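Local structure of sensor kinase CusS (Escherichia coli, 5KU5) at residues N48-L53 with S92-M97; D41-Y46 with Y62-A67; E30-R35 with K125-L130. The protein senses copper and silver ions through its periplasmic domain and, as a histidine kinase, activates the response regulator CusR by phosphorylation. One frame throughout, in Å; residues are numbered along the deposited sequence.

Contact 1 (N48-L53 with S92-M97); sequences NVLISL and SGPTMM. With AG (silver ion), chain E.
Leu50 lays one methyl against the thioether of Met96, the side chain that carries a silver ion. Leu50 CG lies beside its backbone N and anti to the carbonyl carbon (chi1 -65°), a choice that sends the two methyls across the gap to different partners. CD2 packs alongside the methionine, 3.8 Å from Met96 SD and 4.0 Å from Met96 CG. CD1 continues to the prolyl ring, where it meets Pro94 CG at 4.1 Å.

Met96 comes from the other direction with its chain fully extended, each torsion being anti, and so reaches past the leucine to place its sulfur on the silver ion. The bond from Met96 SD to silver is 2.5 Å long. Silver stands about 100° from both S-C bonds, well out of the plane of the thioether, so the sulfur is pyramidal. The leucine methyl comes from nearly the reverse side: the angle at Met96 SD between Leu50 CD2 and the silver ion is 161°. Carbon thus packs behind the sulfur, while the metal sits in front.

Ser47 O and His108 ND1 bind the same ion. The site belongs to the periplasmic sensor domain, which has a PDC fold; here the strand 49-54, inside the antiparallel sheet, begins beside the long loop that leaves strand 89-91. A cis peptide bond before Pro94 shapes this loop, and Pro94 O accepts a hydrogen bond from Trp111 NE1, tying the loop to the strand 111-122. Between the two segments no hydrogen bond forms. Backbone bonds of Leu50 with Ala133 and of Ile51 with Ser64 instead hold the strand in its sheet.

Contact 2 (D41-Y46 with Y62-A67); sequences DIVSGY and YHSPGA
Val43 meets Tyr62 and Ser64 chiefly through one methyl, CG1. With CG1 anti to the backbone N (chi1 166°), that methyl points off the helix into the notch between the two hydroxyl-bearing side chains. Val43 CG1 lies 3.1 Å from Ser64 OG, a tight approach, and 3.7 Å from Tyr62 OH. It reaches the tyrosine at the edge, close to the ring plane, with Tyr62 CE2 4.1 Å away.

In the next shell, Ser64 OG accepts a hydrogen bond from Ile51 N, which turns the serine hydroxyl to the neighbouring strand 49-54. Ile51 in turn packs on both Val43 and Tyr62, and Leu39 and Glu40 of helix 32-44 also touch the tyrosine. On the helix side, Tyr46 N bonds to Val43 O at 3.1 Å. The Tyr46 ring folds back so that Val43 CA lies 3.7 Å above one of its faces, toward the rim, while Ile17 and Leu21 of helix 2-25 touch the same side chain.

Helix 32-44 is thus laid against the outer strand 60-63 by van der Waals contact. Ser64 OG is satisfied as acceptor of a backbone amide, whereas the buried Tyr62 OH has no polar partner in the model and is met here by hydrocarbon. Shape rather than polar bonding therefore fixes this meeting, and burying the phenol oxygen in this way probably carries some energetic cost.

Contact 3 (E30-R35 with K125-L130); sequences ETQARR and KPIYTL
The side-chain amide of Gln32 and the phenol ring of Tyr128 are turned 70° from one another, and Ile127 touches a face of each. One face of the Tyr128 ring carries Ile127 CG1, 3.7 Å above its centre, so the isoleucine packs over the ring of its neighbour in sequence. The far end of the same isoleucine serves the amide: Ile127 CD1 lies above the amide plane, displaced toward its outer end and equally distant, at 3.8 Å, from Gln32 OE1 and Gln32 NE2. At the rim of the phenol, Gln32 OE1 comes to 3.9 Å from Tyr128 OH, too long for a hydrogen bond.

Ile127 holds CG1 between its backbone N and carbonyl carbon (chi1 62°), a tight rotamer that swings the branch back over the ring; the extended remainder then carries CD1 out to the glutamine. Gln32 stretches beyond CG to meet it from the opposite direction.

The glutamine stands in the first turn of helix 32-44. Thr31 is the N-cap: its OG1 accepts from Arg34 N at 3.1 Å with an angle of 159°, and Thr31 O takes Arg35 N at 2.9 Å. Deeper in, Leu36 of the helix and Leu53 of strand 49-54 both touch Tyr128, continuing the interface into the core.

The chain turns a corner at Ile127, where the strand 125-135 is broken. What results is a capped helix start that reaches this bend through one glutamine side chain, with no hydrogen bond between the segments, at the margin of the helix-on-sheet layer of a PDC sensor domain.

Overall arrangement
Along the chain the segments run 30-35, 41-46, 48-53, 62-67, 92-97 and 125-130. Contact 3 spans the other two, whose own segments alternate. Helix 32-44 serves contact 3 at its start and contact 2 near its end, their centres about 16 Å apart. All three reach one antiparallel sheet, in which strand 49-54 lies between 60-63 and 125-135. Contacts 1 and 2, centres about 9 Å apart, join through probable backbone hydrogen bonds, Leu53 N with Tyr62 O and Met97 N with Gly66 O. Contact 3 lies about 21 Å from contact 1, yet Leu53 packs on Tyr128. Strand 49-54, whose start packs on silver-binding Met96, also packs under helix 32-44, so the metal site is built into the sensor domain's sheet.

Contact 1 (N48-L53 with S92-M97)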
ATOM      1  N   ASN A  48       7.731   1.987  -2.971  1.00 25.73           N
ATOM      2  CA  ASN A  48       8.502   1.551  -1.796  1.00 25.15           C
ATOM      3  C   ASN A  48       8.750   0.032  -1.702  1.00 24.36           C
ATOM      4  O   ASN A  48       9.071  -0.478  -0.624  1.00 24.05           O
ATOM      5  CB  ASN A  48       7.790   2.049  -0.531  1.00 25.33           C
ATOM      6  CG  ASN A  48       6.420   1.407  -0.328  1.00 25.91           C
ATOM      7  OD1 ASN A  48       5.796   0.912  -1.270  1.00 25.91           O
ATOM      8  ND2 ASN A  48       5.946   1.421   0.909  1.00 26.19           N
ATOM      9  N   VAL A  49       8.609  -0.679  -2.821  1.00 23.74           N
ATOM     10  CA  VAL A  49       8.759  -2.133  -2.858  1.00 23.54           C
ATOM     11  C   VAL A  49       9.643  -2.535  -4.040  1.00 23.63           C
ATOM     12  O   VAL A  49       9.481  -2.021  -5.148  1.00 23.58           O
ATOM     13  CB  VAL A  49       7.386  -2.844  -2.960  1.00 23.54           C
ATOM     14  CG1 VAL A  49       7.543  -4.348  -3.181  1.00 23.59           C
ATOM     15  CG2 VAL A  49       6.562  -2.582  -1.709  1.00 23.66           C
ATOM     16  N   LEU A  50      10.582  -3.443  -3.783  1.00 23.75           N
ATOM     17  CA  LEU A  50      11.373  -4.086  -4.829  1.00 24.07           C
ATOM     18  C   LEU A  50      11.062  -5.570  -4.800  1.00 24.49           C
ATOM     19  O   LEU A  50      10.847  -6.140  -3.724  1.00 24.12           O
ATOM     20  CB  LEU A  50      12.866  -3.883  -4.589  1.00 23.94           C
ATOM     21  CG  LEU A  50      13.387  -2.450  -4.669  1.00 24.02           C
ATOM     22  CD1 LEU A  50      14.829  -2.406  -4.192  1.00 24.15           C
ATOM     23  CD2 LEU A  50      13.261  -1.891  -6.080  1.00 23.82           C
ATOM     24  N   ILE A  51      11.016  -6.189  -5.978  1.00 24.63           N
ATOM     25  CA  ILE A  51      10.831  -7.633  -6.068  1.00 25.42           C
ATOM     26  C   ILE A  51      11.855  -8.254  -7.013  1.00 25.89           C
ATOM     27  O   ILE A  51      12.414  -7.575  -7.879  1.00 25.42           O
ATOM     28  CB  ILE A  51       9.378  -8.027  -6.465  1.00 25.89           C
ATOM     29  CG1 ILE A  51       9.102  -7.811  -7.961  1.00 26.26           C
ATOM     30  CG2 ILE A  51       8.355  -7.276  -5.618  1.00 25.85           C
ATOM     31  CD1 ILE A  51       9.196  -9.071  -8.799  1.00 26.55           C
ATOM     32  N   SER A  52      12.093  -9.548  -6.822  1.00 26.16           N
ATOM     33  CA  SER A  52      12.912 -10.342  -7.726  1.00 26.49           C
ATOM     34  C   SER A  52      12.300 -11.728  -7.871  1.00 26.79           C
ATOM     35  O   SER A  52      11.936 -12.356  -6.874  1.00 26.75           O
ATOM     36  CB  SER A  52      14.337 -10.462  -7.200  1.00 26.73           C
ATOM     37  OG  SER A  52      15.145 -11.191  -8.113  1.00 27.03           O
ATOM     38  N   LEU A  53      12.190 -12.191  -9.113  1.00 27.14           N
ATOM     39  CA  LEU A  53      11.624 -13.491  -9.425  1.00 27.60           C
ATOM     40  C   LEU A  53      12.735 -14.392  -9.953  1.00 28.40           C
ATOM     41  O   LEU A  53      13.363 -14.080 -10.969  1.00 28.23           O
ATOM     42  CB  LEU A  53      10.506 -13.340 -10.459  1.00 27.46           C
ATOM     43  CG  LEU A  53       9.580 -14.543 -10.655  1.00 27.38           C
ATOM     44  CD1 LEU A  53       8.723 -14.783  -9.419  1.00 27.16           C
ATOM     45  CD2 LEU A  53       8.705 -14.339 -11.883  1.00 27.50           C
ATOM     46  N   SER A  92      20.434  -4.212   4.117  1.00 28.72           N
ATOM     47  CA  SER A  92      20.950  -2.838   4.203  1.00 29.07           C
ATOM     48  C   SER A  92      21.303  -2.262   2.816  1.00 28.95           C
ATOM     49  O   SER A  92      22.076  -1.309   2.704  1.00 30.27           O
ATOM     50  CB  SER A  92      22.158  -2.788   5.142  1.00 29.38           C
ATOM     51  OG  SER A  92      23.270  -3.464   4.587  1.00 30.31           O
ATOM     52  N   GLY A  93      20.725  -2.849   1.770  1.00 28.38           N
ATOM     53  CA  GLY A  93      20.813  -2.349   0.398  1.00 27.08           C
ATOM     54  C   GLY A  93      19.920  -3.233  -0.454  1.00 26.49           C
ATOM     55  O   GLY A  93      19.374  -4.216   0.054  1.00 26.30           O
ATOM     56  N   PRO A  94      19.754  -2.912  -1.748  1.00 25.58           N
ATOM     57  CA  PRO A  94      20.330  -1.804  -2.496  1.00 25.30           C
ATOM     58  C   PRO A  94      19.591  -0.490  -2.276  1.00 24.96           C
ATOM     59  O   PRO A  94      18.573  -0.449  -1.574  1.00 24.00           O
ATOM     60  CB  PRO A  94      20.146  -2.247  -3.948  1.00 25.56           C
ATOM     61  CG  PRO A  94      18.897  -3.049  -3.930  1.00 25.67           C
ATOM     62  CD  PRO A  94      18.850  -3.723  -2.587  1.00 25.55           C
ATOM     63  N   THR A  95      20.114   0.567  -2.890  1.00 24.76           N
ATOM     64  CA  THR A  95      19.425   1.847  -2.971  1.00 25.13           C
ATOM     65  C   THR A  95      18.451   1.813  -4.157  1.00 25.55           C
ATOM     66  O   THR A  95      18.815   1.391  -5.254  1.00 25.23           O
ATOM     67  CB  THR A  95      20.421   3.010  -3.138  1.00 25.00           C
ATOM     68  OG1 THR A  95      21.302   3.042  -2.007  1.00 25.15           O
ATOM     69  CG2 THR A  95      19.696   4.357  -3.252  1.00 24.75           C
ATOM     70  N   MET A  96      17.214   2.239  -3.915  1.00 26.40           N
ATOM     71  CA  MET A  96      16.212   2.386  -4.964  1.00 27.06           C
ATOM     72  C   MET A  96      16.211   3.835  -5.419  1.00 28.24           C
ATOM     73  O   MET A  96      16.100   4.737  -4.588  1.00 28.63           O
ATOM     74  CB  MET A  96      14.824   2.012  -4.441  1.00 26.62           C
ATOM     75  CG  MET A  96      13.736   2.032  -5.504  1.00 26.43           C
ATOM     76  SD  MET A  96      12.128   1.526  -4.872  1.00 26.27           S
ATOM     77  CE  MET A  96      11.086   1.977  -6.259  1.00 26.17           C
ATOM     78  N   MET A  97      16.328   4.048  -6.732  1.00 29.30           N
ATOM     79  CA  MET A  97      16.258   5.391  -7.311  0.50 29.24           C
ATOM     80  C   MET A  97      14.858   5.948  -7.082  1.00 29.08           C
ATOM     81  O   MET A  97      13.864   5.264  -7.343  1.00 29.15           O
ATOM     82  CB  MET A  97      16.579   5.355  -8.814  0.50 29.62           C
ATOM     83  CG  MET A  97      16.496   6.700  -9.534  0.50 29.63           C
ATOM     84  SD  MET A  97      17.451   8.021  -8.756  0.50 29.88           S
ATOM     85  CE  MET A  97      19.126   7.474  -9.077  0.50 29.66           C
TER
HETATM   86 AG    AG E 201      11.606   3.427  -3.354  1.00 24.55          AG

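Contact 2 (D41-Y46 with Y62-A67)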
ATOM      1  N   ASP A  41       3.973  -4.679 -15.110  1.00 30.97           N
ATOM      2  CA  ASP A  41       3.068  -3.522 -15.101  1.00 30.76           C
ATOM      3  C   ASP A  41       2.712  -3.077 -13.679  1.00 30.95           C
ATOM      4  O   ASP A  41       2.724  -1.882 -13.384  1.00 31.32           O
ATOM      5  CB  ASP A  41       1.784  -3.834 -15.881  1.00 30.67           C
ATOM      6  CG  ASP A  41       0.869  -2.623 -16.018  1.00 30.49           C
ATOM      7  OD1 ASP A  41       1.268  -1.642 -16.677  1.00 30.21           O
ATOM      8  OD2 ASP A  41      -0.251  -2.652 -15.469  1.00 30.85           O
ATOM      9  N   ILE A  42       2.400  -4.041 -12.814  1.00 31.01           N
ATOM     10  CA  ILE A  42       2.085  -3.763 -11.406  1.00 31.46           C
ATOM     11  C   ILE A  42       3.322  -3.286 -10.639  1.00 31.33           C
ATOM     12  O   ILE A  42       3.287  -2.245  -9.981  1.00 31.48           O
ATOM     13  CB  ILE A  42       1.474  -5.008 -10.705  1.00 31.62           C
ATOM     14  CG1 ILE A  42       0.086  -5.308 -11.290  1.00 31.47           C
ATOM     15  CG2 ILE A  42       1.378  -4.807  -9.191  1.00 31.67           C
ATOM     16  CD1 ILE A  42      -0.457  -6.681 -10.951  1.00 31.45           C
ATOM     17  N   VAL A  43       4.400  -4.057 -10.737  1.00 31.75           N
ATOM     18  CA  VAL A  43       5.624  -3.838  -9.948  1.00 32.23           C
ATOM     19  C   VAL A  43       6.317  -2.509 -10.263  1.00 32.86           C
ATOM     20  O   VAL A  43       6.867  -1.871  -9.357  1.00 32.52           O
ATOM     21  CB  VAL A  43       6.604  -5.031 -10.117  1.00 32.65           C
ATOM     22  CG1 VAL A  43       8.005  -4.712  -9.603  1.00 32.90           C
ATOM     23  CG2 VAL A  43       6.053  -6.259  -9.404  1.00 32.65           C
ATOM     24  N   SER A  44       6.290  -2.100 -11.535  1.00 33.04           N
ATOM     25  CA  SER A  44       6.878  -0.825 -11.962  0.50 32.72           C
ATOM     26  C   SER A  44       6.213   0.369 -11.277  1.00 32.41           C
ATOM     27  O   SER A  44       6.855   1.395 -11.044  1.00 32.77           O
ATOM     28  CB  SER A  44       6.780  -0.665 -13.484  0.50 32.82           C
ATOM     29  OG  SER A  44       5.430  -0.580 -13.909  0.50 32.74           O
ATOM     30  N   GLY A  45       4.925   0.232 -10.958  1.00 31.82           N
ATOM     31  CA  GLY A  45       4.182   1.271 -10.245  1.00 30.98           C
ATOM     32  C   GLY A  45       4.512   1.457  -8.767  1.00 30.79           C
ATOM     33  O   GLY A  45       4.091   2.457  -8.177  1.00 31.12           O
ATOM     34  N   TYR A  46       5.241   0.511  -8.160  1.00 29.37           N
ATOM     35  CA  TYR A  46       5.557   0.563  -6.723  1.00 28.59           C
ATOM     36  C   TYR A  46       6.528   1.694  -6.366  1.00 27.85           C
ATOM     37  O   TYR A  46       7.541   1.882  -7.040  1.00 27.70           O
ATOM     38  CB  TYR A  46       6.168  -0.761  -6.223  1.00 28.64           C
ATOM     39  CG  TYR A  46       5.264  -1.990  -6.182  1.00 28.84           C
ATOM     40  CD1 TYR A  46       3.871  -1.892  -6.035  1.00 28.98           C
ATOM     41  CD2 TYR A  46       5.824  -3.268  -6.234  1.00 29.00           C
ATOM     42  CE1 TYR A  46       3.072  -3.031  -5.979  1.00 29.11           C
ATOM     43  CE2 TYR A  46       5.034  -4.409  -6.179  1.00 29.24           C
ATOM     44  CZ  TYR A  46       3.660  -4.289  -6.051  1.00 29.12           C
ATOM     45  OH  TYR A  46       2.886  -5.423  -5.992  1.00 28.82           O
ATOM     46  N   TYR A  62      13.189 -11.972 -13.539  1.00 32.95           N
ATOM     47  CA  TYR A  62      12.777 -10.571 -13.511  1.00 32.15           C
ATOM     48  C   TYR A  62      13.125  -9.932 -12.168  1.00 31.51           C
ATOM     49  O   TYR A  62      13.095 -10.598 -11.133  1.00 31.92           O
ATOM     50  CB  TYR A  62      11.271 -10.458 -13.781  1.00 32.18           C
ATOM     51  CG  TYR A  62      10.718  -9.060 -13.597  1.00 32.31           C
ATOM     52  CD1 TYR A  62      10.806  -8.111 -14.617  1.00 32.55           C
ATOM     53  CD2 TYR A  62      10.126  -8.677 -12.392  1.00 32.52           C
ATOM     54  CE1 TYR A  62      10.310  -6.825 -14.445  1.00 32.78           C
ATOM     55  CE2 TYR A  62       9.629  -7.394 -12.209  1.00 32.75           C
ATOM     56  CZ  TYR A  62       9.722  -6.473 -13.236  1.00 32.92           C
ATOM     57  OH  TYR A  62       9.226  -5.204 -13.050  1.00 34.11           O
ATOM     58  N   HIS A  63      13.464  -8.645 -12.202  1.00 30.44           N
ATOM     59  CA  HIS A  63      13.566  -7.825 -10.996  1.00 30.15           C
ATOM     60  C   HIS A  63      13.152  -6.382 -11.293  1.00 29.83           C
ATOM     61  O   HIS A  63      13.118  -5.968 -12.453  1.00 29.63           O
ATOM     62  CB  HIS A  63      14.979  -7.891 -10.398  1.00 30.14           C
ATOM     63  CG  HIS A  63      16.041  -7.291 -11.267  1.00 29.92           C
ATOM     64  ND1 HIS A  63      16.441  -5.977 -11.150  1.00 30.18           N
ATOM     65  CD2 HIS A  63      16.794  -7.828 -12.256  1.00 29.79           C
ATOM     66  CE1 HIS A  63      17.391  -5.728 -12.034  1.00 29.90           C
ATOM     67  NE2 HIS A  63      17.622  -6.834 -12.719  1.00 29.95           N
ATOM     68  N   SER A  64      12.829  -5.629 -10.241  1.00 29.93           N
ATOM     69  CA  SER A  64      12.334  -4.253 -10.377  1.00 30.12           C
ATOM     70  C   SER A  64      13.392  -3.325 -10.988  1.00 30.27           C
ATOM     71  O   SER A  64      14.581  -3.489 -10.717  1.00 29.38           O
ATOM     72  CB  SER A  64      11.887  -3.701  -9.020  1.00 30.03           C
ATOM     73  OG  SER A  64      10.848  -4.489  -8.466  1.00 29.69           O
ATOM     74  N   PRO A  65      12.961  -2.343 -11.807  1.00 30.95           N
ATOM     75  CA  PRO A  65      13.894  -1.515 -12.572  1.00 31.09           C
ATOM     76  C   PRO A  65      14.592  -0.398 -11.781  1.00 30.94           C
ATOM     77  O   PRO A  65      15.670   0.042 -12.184  1.00 31.46           O
ATOM     78  CB  PRO A  65      12.993  -0.905 -13.646  1.00 31.34           C
ATOM     79  CG  PRO A  65      11.691  -0.724 -12.945  1.00 31.46           C
ATOM     80  CD  PRO A  65      11.565  -1.903 -12.014  1.00 31.60           C
ATOM     81  N   GLY A  66      13.994   0.055 -10.681  1.00 30.68           N
ATOM     82  CA  GLY A  66      14.543   1.173  -9.907  1.00 30.27           C
ATOM     83  C   GLY A  66      15.843   0.915  -9.155  1.00 29.74           C
ATOM     84  O   GLY A  66      16.487   1.865  -8.707  1.00 30.67           O
ATOM     85  N   ALA A  67      16.227  -0.355  -9.004  1.00 28.93           N
ATOM     86  CA  ALA A  67      17.421  -0.728  -8.245  1.00 28.30           C
ATOM     87  C   ALA A  67      18.098  -1.968  -8.828  1.00 27.87           C
ATOM     88  O   ALA A  67      17.548  -2.615  -9.722  1.00 27.84           O
ATOM     89  CB  ALA A  67      17.040  -0.984  -6.794  1.00 28.13           C
TER

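Contact 3 (E30-R35 with K125-L130)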
ATOM      1  N   GLU A  30      -4.269 -17.146 -18.351  1.00 37.75           N
ATOM      2  CA  GLU A  30      -3.185 -16.436 -19.039  1.00 36.92           C
ATOM      3  C   GLU A  30      -1.953 -17.298 -19.301  1.00 35.42           C
ATOM      4  O   GLU A  30      -1.691 -18.261 -18.582  1.00 35.86           O
ATOM      5  CB  GLU A  30      -2.770 -15.225 -18.202  1.00 37.73           C
ATOM      6  CG  GLU A  30      -3.905 -14.252 -17.909  1.00 37.99           C
ATOM      7  CD  GLU A  30      -3.470 -13.055 -17.085  1.00 38.21           C
ATOM      8  OE1 GLU A  30      -2.336 -13.056 -16.567  1.00 39.21           O
ATOM      9  OE2 GLU A  30      -4.265 -12.106 -16.959  1.00 38.62           O
ATOM     10  N   THR A  31      -1.200 -16.925 -20.335  1.00 34.52           N
ATOM     11  CA  THR A  31       0.114 -17.513 -20.623  1.00 33.65           C
ATOM     12  C   THR A  31       1.149 -17.026 -19.610  1.00 33.38           C
ATOM     13  O   THR A  31       0.922 -16.042 -18.900  1.00 31.99           O
ATOM     14  CB  THR A  31       0.623 -17.114 -22.027  1.00 33.69           C
ATOM     15  OG1 THR A  31       0.654 -15.683 -22.141  1.00 33.00           O
ATOM     16  CG2 THR A  31      -0.267 -17.690 -23.127  1.00 33.51           C
ATOM     17  N   GLN A  32       2.292 -17.708 -19.566  1.00 33.48           N
ATOM     18  CA  GLN A  32       3.415 -17.289 -18.721  1.00 33.80           C
ATOM     19  C   GLN A  32       3.987 -15.926 -19.122  1.00 32.95           C
ATOM     20  O   GLN A  32       4.448 -15.175 -18.261  1.00 33.05           O
ATOM     21  CB  GLN A  32       4.523 -18.343 -18.723  1.00 34.76           C
ATOM     22  CG  GLN A  32       4.130 -19.616 -17.991  1.00 36.30           C
ATOM     23  CD  GLN A  32       5.274 -20.603 -17.827  1.00 37.70           C
ATOM     24  OE1 GLN A  32       6.450 -20.259 -17.971  1.00 39.26           O
ATOM     25  NE2 GLN A  32       4.929 -21.846 -17.514  1.00 38.34           N
ATOM     26  N   ALA A  33       3.955 -15.616 -20.419  1.00 32.27           N
ATOM     27  CA  ALA A  33       4.375 -14.304 -20.924  1.00 31.54           C
ATOM     28  C   ALA A  33       3.425 -13.204 -20.467  1.00 30.79           C
ATOM     29  O   ALA A  33       3.866 -12.159 -19.992  1.00 31.78           O
ATOM     30  CB  ALA A  33       4.469 -14.319 -22.444  1.00 31.42           C
ATOM     31  N   ARG A  34       2.123 -13.447 -20.612  1.00 29.94           N
ATOM     32  CA  ARG A  34       1.089 -12.500 -20.165  1.00 28.91           C
ATOM     33  C   ARG A  34       1.129 -12.257 -18.649  1.00 28.69           C
ATOM     34  O   ARG A  34       0.951 -11.120 -18.200  1.00 28.38           O
ATOM     35  CB  ARG A  34      -0.304 -12.982 -20.605  1.00 28.56           C
ATOM     36  CG  ARG A  34      -1.493 -12.204 -20.045  1.00 28.34           C
ATOM     37  CD  ARG A  34      -1.436 -10.712 -20.331  1.00 28.09           C
ATOM     38  NE  ARG A  34      -2.559 -10.009 -19.704  1.00 27.93           N
ATOM     39  CZ  ARG A  34      -3.683  -9.612 -20.310  1.00 27.99           C
ATOM     40  NH1 ARG A  34      -3.898  -9.820 -21.610  1.00 28.15           N
ATOM     41  NH2 ARG A  34      -4.613  -8.982 -19.597  1.00 27.81           N
ATOM     42  N   ARG A  35       1.352 -13.320 -17.874  1.00 28.24           N
ATOM     43  CA  ARG A  35       1.494 -13.211 -16.416  1.00 28.44           C
ATOM     44  C   ARG A  35       2.681 -12.338 -16.007  1.00 28.40           C
ATOM     45  O   ARG A  35       2.546 -11.480 -15.139  1.00 28.08           O
ATOM     46  CB  ARG A  35       1.650 -14.587 -15.773  1.00 28.39           C
ATOM     47  CG  ARG A  35       0.387 -15.430 -15.759  1.00 28.49           C
ATOM     48  CD  ARG A  35       0.736 -16.877 -15.461  1.00 29.03           C
ATOM     49  NE  ARG A  35      -0.407 -17.779 -15.582  1.00 29.00           N
ATOM     50  CZ  ARG A  35      -0.328 -19.109 -15.664  1.00 29.02           C
ATOM     51  NH1 ARG A  35       0.846 -19.745 -15.640  1.00 29.48           N
ATOM     52  NH2 ARG A  35      -1.444 -19.819 -15.774  1.00 29.04           N
ATOM     53  N   LYS A 125       6.058 -29.009  -8.169  1.00 39.23           N
ATOM     54  CA  LYS A 125       6.817 -27.924  -7.532  1.00 38.79           C
ATOM     55  C   LYS A 125       6.634 -26.615  -8.319  1.00 37.59           C
ATOM     56  O   LYS A 125       6.731 -26.631  -9.549  1.00 37.01           O
ATOM     57  CB  LYS A 125       8.302 -28.286  -7.463  1.00 39.49           C
ATOM     58  CG  LYS A 125       9.138 -27.330  -6.624  1.00 40.39           C
ATOM     59  CD  LYS A 125      10.578 -27.798  -6.521  1.00 41.36           C
ATOM     60  CE  LYS A 125      11.401 -26.868  -5.645  1.00 41.77           C
ATOM     61  NZ  LYS A 125      12.852 -27.204  -5.707  1.00 42.15           N
ATOM     62  N   PRO A 126       6.373 -25.481  -7.622  1.00 36.48           N
ATOM     63  CA  PRO A 126       6.236 -24.206  -8.343  1.00 35.66           C
ATOM     64  C   PRO A 126       7.512 -23.792  -9.084  1.00 34.47           C
ATOM     65  O   PRO A 126       8.611 -23.981  -8.564  1.00 34.00           O
ATOM     66  CB  PRO A 126       5.906 -23.204  -7.230  1.00 36.08           C
ATOM     67  CG  PRO A 126       5.300 -24.028  -6.149  1.00 36.01           C
ATOM     68  CD  PRO A 126       6.060 -25.319  -6.189  1.00 36.23           C
ATOM     69  N   ILE A 127       7.348 -23.255 -10.291  1.00 33.33           N
ATOM     70  CA  ILE A 127       8.490 -22.898 -11.150  1.00 32.90           C
ATOM     71  C   ILE A 127       9.300 -21.678 -10.690  1.00 32.15           C
ATOM     72  O   ILE A 127      10.457 -21.539 -11.090  1.00 32.38           O
ATOM     73  CB  ILE A 127       8.086 -22.707 -12.640  1.00 33.36           C
ATOM     74  CG1 ILE A 127       7.072 -21.564 -12.826  1.00 33.70           C
ATOM     75  CG2 ILE A 127       7.548 -24.013 -13.214  1.00 33.45           C
ATOM     76  CD1 ILE A 127       6.735 -21.279 -14.274  1.00 33.92           C
ATOM     77  N   TYR A 128       8.707 -20.805  -9.869  1.00 30.58           N
ATOM     78  CA  TYR A 128       9.386 -19.585  -9.417  1.00 29.61           C
ATOM     79  C   TYR A 128       9.587 -19.519  -7.907  1.00 28.40           C
ATOM     80  O   TYR A 128       8.883 -20.176  -7.144  1.00 27.86           O
ATOM     81  CB  TYR A 128       8.596 -18.338  -9.816  1.00 29.82           C
ATOM     82  CG  TYR A 128       8.304 -18.164 -11.290  1.00 30.20           C
ATOM     83  CD1 TYR A 128       9.325 -18.214 -12.243  1.00 30.23           C
ATOM     84  CD2 TYR A 128       7.007 -17.886 -11.732  1.00 30.47           C
ATOM     85  CE1 TYR A 128       9.054 -18.029 -13.595  1.00 30.22           C
ATOM     86  CE2 TYR A 128       6.728 -17.697 -13.078  1.00 30.58           C
ATOM     87  CZ  TYR A 128       7.750 -17.767 -14.006  1.00 30.38           C
ATOM     88  OH  TYR A 128       7.459 -17.576 -15.338  1.00 30.84           O
ATOM     89  N   THR A 129      10.558 -18.705  -7.498  1.00 27.70           N
ATOM     90  CA  THR A 129      10.666 -18.219  -6.126  1.00 27.09           C
ATOM     91  C   THR A 129      10.597 -16.701  -6.204  1.00 26.32           C
ATOM     92  O   THR A 129      11.453 -16.073  -6.824  1.00 26.16           O
ATOM     93  CB  THR A 129      11.978 -18.656  -5.453  1.00 27.18           C
ATOM     94  OG1 THR A 129      12.059 -20.083  -5.462  1.00 27.79           O
ATOM     95  CG2 THR A 129      12.044 -18.175  -4.000  1.00 27.19           C
ATOM     96  N   LEU A 130       9.564 -16.129  -5.592  1.00 25.94           N
ATOM     97  CA  LEU A 130       9.357 -14.683  -5.554  1.00 25.82           C
ATOM     98  C   LEU A 130      10.003 -14.103  -4.300  1.00 25.86           C
ATOM     99  O   LEU A 130       9.737 -14.576  -3.199  1.00 25.61           O
ATOM    100  CB  LEU A 130       7.859 -14.367  -5.550  1.00 25.94           C
ATOM    101  CG  LEU A 130       7.432 -12.900  -5.431  1.00 25.99           C
ATOM    102  CD1 LEU A 130       7.980 -12.060  -6.578  1.00 26.03           C
ATOM    103  CD2 LEU A 130       5.919 -12.815  -5.374  1.00 26.00           C
TER